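Local coordinates for ParB-C (Sulfolobus sp. NOB8H2, PDB 4RS7), which probably binds DNA through a histone-like fold as part of the machinery that segregates the archaeal plasmid pNOB8, at residues E4-A9 and K25-V30. Sequence-based numbering, arbitrary orientation.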
loop_
_atom_site.group_PDB
_atom_site.type_symbol
_atom_site.label_atom_id
_atom_site.label_comp_id
_atom_site.label_asym_id
_atom_site.label_seq_id
_atom_site.Cartn_x
_atom_site.Cartn_y
_atom_site.Cartn_z
ATOM N N GLU A 4 21.970 9.652 0.396
ATOM C CA GLU A 4 22.392 8.912 1.574
ATOM C C GLU A 4 21.196 8.267 2.269
ATOM O O GLU A 4 21.286 7.140 2.753
ATOM C CB GLU A 4 23.163 9.803 2.541
ATOM C CG GLU A 4 24.337 9.090 3.185
ATOM C CD GLU A 4 25.207 8.378 2.160
ATOM O OE1 GLU A 4 25.532 8.994 1.122
ATOM O OE2 GLU A 4 25.556 7.198 2.386
ATOM N N SER A 5 20.079 8.986 2.321
ATOM C CA SER A 5 18.863 8.444 2.918
ATOM C C SER A 5 18.363 7.272 2.084
ATOM O O SER A 5 18.013 6.222 2.619
ATOM C CB SER A 5 17.782 9.519 3.020
ATOM O OG SER A 5 18.134 10.507 3.972
ATOM N N LEU A 6 18.348 7.462 0.770
ATOM C CA LEU A 6 17.914 6.419 -0.153
ATOM C C LEU A 6 18.747 5.149 0.009
ATOM O O LEU A 6 18.205 4.045 0.080
ATOM C CB LEU A 6 17.998 6.918 -1.596
ATOM C CG LEU A 6 17.657 5.876 -2.662
ATOM C CD1 LEU A 6 16.175 5.520 -2.601
ATOM C CD2 LEU A 6 18.037 6.373 -4.048
ATOM N N TYR A 7 20.066 5.309 0.072
ATOM C CA TYR A 7 20.967 4.165 0.180
ATOM C C TYR A 7 20.763 3.382 1.472
ATOM O O TYR A 7 20.859 2.155 1.482
ATOM C CB TYR A 7 22.423 4.610 0.049
ATOM C CG TYR A 7 22.770 5.152 -1.319
ATOM C CD1 TYR A 7 23.810 6.056 -1.485
ATOM C CD2 TYR A 7 22.057 4.757 -2.445
ATOM C CE1 TYR A 7 24.131 6.554 -2.733
ATOM C CE2 TYR A 7 22.371 5.250 -3.698
ATOM C CZ TYR A 7 23.410 6.149 -3.835
ATOM O OH TYR A 7 23.732 6.644 -5.076
ATOM N N ARG A 8 20.491 4.088 2.566
ATOM C CA ARG A 8 20.214 3.414 3.831
ATOM C C ARG A 8 18.920 2.614 3.749
ATOM O O ARG A 8 18.831 1.501 4.275
ATOM C CB ARG A 8 20.154 4.412 4.993
ATOM C CG ARG A 8 21.524 4.834 5.518
ATOM C CD ARG A 8 21.402 5.657 6.795
ATOM N NE ARG A 8 20.687 6.909 6.567
ATOM C CZ ARG A 8 21.275 8.065 6.277
ATOM N NH1 ARG A 8 22.597 8.137 6.182
ATOM N NH2 ARG A 8 20.541 9.154 6.085
ATOM N N ALA A 9 17.920 3.182 3.081
ATOM C CA ALA A 9 16.620 2.533 2.959
ATOM C C ALA A 9 16.627 1.428 1.905
ATOM O O ALA A 9 15.890 0.453 2.022
ATOM C CB ALA A 9 15.540 3.558 2.645
ATOM N N LYS A 25 22.703 10.020 -11.317
ATOM C CA LYS A 25 21.470 10.651 -11.778
ATOM C C LYS A 25 20.333 9.639 -11.760
ATOM O O LYS A 25 19.200 9.973 -11.414
ATOM C CB LYS A 25 21.627 11.237 -13.182
ATOM C CG LYS A 25 21.885 12.736 -13.206
ATOM C CD LYS A 25 21.256 13.379 -14.435
ATOM C CE LYS A 25 19.739 13.227 -14.419
ATOM N NZ LYS A 25 19.087 13.830 -15.618
ATOM N N ASP A 26 20.640 8.404 -12.145
ATOM C CA ASP A 26 19.679 7.313 -12.039
ATOM C C ASP A 26 19.163 7.213 -10.608
ATOM O O ASP A 26 17.958 7.140 -10.378
ATOM C CB ASP A 26 20.318 5.978 -12.439
ATOM C CG ASP A 26 20.473 5.821 -13.941
ATOM O OD1 ASP A 26 19.743 6.497 -14.695
ATOM O OD2 ASP A 26 21.322 5.004 -14.366
ATOM N N ALA A 27 20.087 7.201 -9.650
ATOM C CA ALA A 27 19.732 7.082 -8.240
ATOM C C ALA A 27 18.883 8.263 -7.773
ATOM O O ALA A 27 18.032 8.115 -6.892
ATOM C CB ALA A 27 20.987 6.953 -7.382
ATOM N N GLU A 28 19.124 9.431 -8.365
ATOM C CA GLU A 28 18.366 10.638 -8.043
ATOM C C GLU A 28 16.900 10.484 -8.432
ATOM O O GLU A 28 16.006 10.945 -7.721
ATOM C CB GLU A 28 18.970 11.863 -8.739
ATOM C CG GLU A 28 20.356 12.237 -8.237
ATOM C CD GLU A 28 20.913 13.486 -8.899
ATOM O OE1 GLU A 28 20.303 13.978 -9.873
ATOM O OE2 GLU A 28 21.964 13.978 -8.439
ATOM N N LYS A 29 16.666 9.839 -9.570
ATOM C CA LYS A 29 15.314 9.538 -10.025
ATOM C C LYS A 29 14.638 8.568 -9.063
ATOM O O LYS A 29 13.481 8.753 -8.692
ATOM C CB LYS A 29 15.349 8.930 -11.427
ATOM C CG LYS A 29 15.840 9.877 -12.514
ATOM C CD LYS A 29 16.258 9.101 -13.757
ATOM C CE LYS A 29 16.398 10.009 -14.968
ATOM N NZ LYS A 29 15.072 10.476 -15.461
ATOM N N VAL A 30 15.372 7.531 -8.667
ATOM C CA VAL A 30 14.863 6.523 -7.740
ATOM C C VAL A 30 14.464 7.155 -6.409
ATOM O O VAL A 30 13.440 6.799 -5.828
ATOM C CB VAL A 30 15.907 5.415 -7.498
ATOM C CG1 VAL A 30 15.428 4.440 -6.431
ATOM C CG2 VAL A 30 16.219 4.686 -8.801
#
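In this histone-like, all-helical domain, the short N-terminal helix 2-9 packs across the first turns of the long helix 24-50, and L6 and Y7 reach over to A27 and V30. The local axes approach to 10.3 Å and cross at 75°, and between these segments two residues of each helix make the contact. L6 has the largest share. A chi1 of 176° turns the L6 chain away from its own backbone N, toward helix 24-50, and sets both methyls against one branch of V30, CD1 and CD2 each lying 4.0 Å from V30 CG1; the two side chains meet nearly at right angles. L6 CD2 also comes to 3.3 Å from A27 O, a close van der Waals approach to a backbone carbonyl. Y7 flanks this pair by way of the far end of its ring: Y7 OH is 3.6 Å from A27 CB and Y7 CE2 4.3 Å from the same methyl, which approaches the ring obliquely. A27 thus meets Y7 through its methyl and L6 mainly through its carbonyl oxygen, and cohesion across the interface is essentially apolar. Further along helix 24-50, L6 also packs on Y31 and W34, while V17 of helix 11-18 touches both Y7 and A27, joining the three helices; M73 of the second subunit packs on V30, bringing the contact to the dimer interface.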